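Local coordinates for protein 16S rRNA (guanine(1405)-N(7))-methyltransferase (PDB 6PI9) that probably methylates N7 of guanine 1405 in 16S rRNA, using S-adenosyl-L-methionine, and thereby confers resistance to various aminoglycosides, at residues A[53-58]-A[140-145]. Sequence-based numbering, arbitrary orientation.
Sequences HQITGA and MDIHLG. With SAH (S-adenosyl-L-homocysteine), chain B.
I142 reaches across to T56 and I55, and the three side chains close around the adenosine half of S-adenosyl-L-homocysteine. From its CB, I142 forks over the adenine: CG2 lies 3.7 Å from the ligand's N1, while CG1 packs against ring atom C4 and the ribose O2'. The chain then runs on extended (chi2 168°), which carries CD1 along the same face of the adenine, over C5, toward helix 41-57. There it meets T56 CB at 3.9 Å and the tip of I55, CD1 to CD1 at 4.0 Å, the two isoleucines crossing nearly at right angles. I55 CD1 also approaches N7 of the base.

No hydrogen bond links 53-58 directly to 140-145; the polar connection passes through the ribose. T56 OG1, set anti to its own backbone nitrogen (chi1 -179°), donates to O2' of the ligand at 3.0 Å and lies obliquely against the H143 ring, 3.5 Å from CD2. O2' lies a doubtfully short 2.4 Å from D141 OD1, and O3' donates to D141 OD2 at 2.7 Å, so the carboxylate faces both ribose hydroxyls. H143 N donates to OD1 (3.1 Å, 162°) from its anti side, tilted out of the carboxylate plane, closing an Asx turn, and G123 N donates to OD2; both bonds help orient the group. H143 is the N-cap of helix 144-157, its ND1 accepting a weak bond from G145 N.

An acidic residue at the end of the second strand, binding the ribose diol, is a hallmark of Rossmann-fold methyltransferases; here helix 41-57 adds T56 and I55 to that pocket.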
loop_
_atom_site.group_PDB
_atom_site.type_symbol
_atom_site.label_atom_id
_atom_site.label_comp_id
_atom_site.label_asym_id
_atom_site.label_seq_id
_atom_site.Cartn_x
_atom_site.Cartn_y
_atom_site.Cartn_z
ATOM N N HIS A 53 -4.557 6.261 -5.970
ATOM C CA HIS A 53 -3.308 5.577 -5.635
ATOM C C HIS A 53 -3.590 4.351 -4.764
ATOM O O HIS A 53 -2.989 3.295 -4.970
ATOM C CB HIS A 53 -2.331 6.529 -4.928
ATOM C CG HIS A 53 -1.088 5.867 -4.381
ATOM N ND1 HIS A 53 -0.933 5.546 -3.043
ATOM C CD2 HIS A 53 0.084 5.530 -4.981
ATOM C CE1 HIS A 53 0.264 5.013 -2.852
ATOM N NE2 HIS A 53 0.900 4.985 -4.012
ATOM N N GLN A 54 -4.518 4.477 -3.800
ATOM C CA GLN A 54 -4.819 3.357 -2.910
ATOM C C GLN A 54 -5.453 2.196 -3.667
ATOM O O GLN A 54 -5.138 1.031 -3.396
ATOM C CB GLN A 54 -5.734 3.797 -1.779
ATOM C CG GLN A 54 -5.109 4.838 -0.906
ATOM C CD GLN A 54 -6.081 5.335 0.130
ATOM O OE1 GLN A 54 -6.030 6.502 0.544
ATOM N NE2 GLN A 54 -6.988 4.444 0.567
ATOM N N ILE A 55 -6.321 2.481 -4.644
ATOM C CA ILE A 55 -7.004 1.359 -5.283
ATOM C C ILE A 55 -6.244 0.781 -6.475
ATOM O O ILE A 55 -6.431 -0.406 -6.804
ATOM C CB ILE A 55 -8.437 1.740 -5.698
ATOM C CG1 ILE A 55 -8.483 2.617 -6.927
ATOM C CG2 ILE A 55 -9.203 2.356 -4.521
ATOM C CD1 ILE A 55 -9.887 2.784 -7.480
ATOM N N THR A 56 -5.377 1.558 -7.134
ATOM C CA THR A 56 -4.646 0.959 -8.244
ATOM C C THR A 56 -3.173 1.395 -8.398
ATOM O O THR A 56 -2.320 0.561 -8.735
ATOM C CB THR A 56 -5.417 1.238 -9.546
ATOM O OG1 THR A 56 -4.735 0.638 -10.651
ATOM C CG2 THR A 56 -5.576 2.734 -9.788
ATOM N N GLY A 57 -2.844 2.677 -8.163
ATOM C CA GLY A 57 -1.494 3.162 -8.463
ATOM C C GLY A 57 -0.374 2.533 -7.639
ATOM O O GLY A 57 0.762 2.417 -8.111
ATOM N N ALA A 58 -0.656 2.145 -6.394
ATOM C CA ALA A 58 0.436 1.735 -5.512
ATOM C C ALA A 58 1.050 0.405 -5.922
ATOM O O ALA A 58 2.187 0.113 -5.532
ATOM C CB ALA A 58 -0.042 1.649 -4.060
ATOM N N MET A 140 -9.388 -8.702 -16.223
ATOM C CA MET A 140 -10.015 -7.403 -16.402
ATOM C C MET A 140 -9.569 -6.497 -15.280
ATOM O O MET A 140 -9.343 -6.953 -14.156
ATOM C CB MET A 140 -11.531 -7.507 -16.487
ATOM C CG MET A 140 -12.241 -8.201 -15.389
ATOM S SD MET A 140 -13.857 -8.875 -16.062
ATOM C CE MET A 140 -13.330 -10.233 -17.088
ATOM N N ASP A 141 -9.448 -5.208 -15.591
ATOM C CA ASP A 141 -8.895 -4.301 -14.586
ATOM C C ASP A 141 -9.188 -2.869 -15.043
ATOM O O ASP A 141 -9.539 -2.621 -16.200
ATOM C CB ASP A 141 -7.394 -4.564 -14.435
ATOM C CG ASP A 141 -6.843 -4.131 -13.063
ATOM O OD1 ASP A 141 -7.003 -2.970 -12.702
ATOM O OD2 ASP A 141 -6.310 -5.002 -12.344
ATOM N N ILE A 142 -9.027 -1.919 -14.117
ATOM C CA ILE A 142 -9.130 -0.505 -14.490
ATOM C C ILE A 142 -7.801 0.053 -14.952
ATOM O O ILE A 142 -7.741 1.187 -15.465
ATOM C CB ILE A 142 -9.581 0.340 -13.301
ATOM C CG1 ILE A 142 -8.754 0.015 -12.079
ATOM C CG2 ILE A 142 -11.053 0.199 -13.085
ATOM C CD1 ILE A 142 -9.051 1.126 -10.987
ATOM N N HIS A 143 -6.719 -0.680 -14.701
ATOM C CA HIS A 143 -5.359 -0.317 -15.070
ATOM C C HIS A 143 -5.100 -0.778 -16.491
ATOM O O HIS A 143 -4.821 -1.952 -16.743
ATOM C CB HIS A 143 -4.365 -0.952 -14.094
ATOM C CG HIS A 143 -3.041 -0.262 -14.112
ATOM N ND1 HIS A 143 -2.382 0.034 -15.286
ATOM C CD2 HIS A 143 -2.274 0.229 -13.113
ATOM C CE1 HIS A 143 -1.262 0.685 -15.015
ATOM N NE2 HIS A 143 -1.165 0.805 -13.701
ATOM N N LEU A 144 -5.229 0.146 -17.441
ATOM C CA LEU A 144 -5.016 -0.192 -18.839
ATOM C C LEU A 144 -3.564 -0.521 -19.145
ATOM O O LEU A 144 -3.278 -1.120 -20.186
ATOM C CB LEU A 144 -5.474 0.981 -19.711
ATOM C CG LEU A 144 -6.866 1.504 -19.367
ATOM C CD1 LEU A 144 -7.209 2.605 -20.324
ATOM C CD2 LEU A 144 -7.871 0.377 -19.506
ATOM N N GLY A 145 -2.628 -0.157 -18.274
ATOM C CA GLY A 145 -1.266 -0.626 -18.485
ATOM C C GLY A 145 -1.168 -2.126 -18.270
ATOM O O GLY A 145 -0.561 -2.847 -19.068
HETATM N N SAH B . -5.682 -9.868 -8.502
HETATM C CA SAH B . -4.316 -9.388 -8.806
HETATM C CB SAH B . -4.169 -7.920 -8.445
HETATM C CG SAH B . -4.561 -7.498 -7.000
HETATM S SD SAH B . -4.045 -5.752 -6.658
HETATM C C SAH B . -3.262 -10.215 -8.045
HETATM O O SAH B . -3.637 -10.781 -6.997
HETATM O OXT SAH B . -2.076 -10.283 -8.424
HETATM C "C5'" SAH B . -5.703 -4.954 -6.797
HETATM C "C4'" SAH B . -6.134 -4.675 -8.267
HETATM O "O4'" SAH B . -7.515 -4.251 -8.293
HETATM C "C3'" SAH B . -5.324 -3.621 -9.077
HETATM O "O3'" SAH B . -4.814 -4.203 -10.293
HETATM C "C2'" SAH B . -6.328 -2.521 -9.415
HETATM O "O2'" SAH B . -6.072 -2.024 -10.731
HETATM C "C1'" SAH B . -7.637 -3.325 -9.388
HETATM N N9 SAH B . -8.813 -2.543 -9.058
HETATM C C8 SAH B . -8.989 -1.728 -7.969
HETATM N N7 SAH B . -10.284 -1.289 -7.981
HETATM C C5 SAH B . -10.885 -1.782 -9.110
HETATM C C6 SAH B . -12.136 -1.635 -9.666
HETATM N N6 SAH B . -13.052 -0.840 -9.155
HETATM N N1 SAH B . -12.436 -2.369 -10.802
HETATM C C2 SAH B . -11.504 -3.136 -11.415
HETATM N N3 SAH B . -10.247 -3.287 -10.893
HETATM C C4 SAH B . -9.982 -2.598 -9.747
#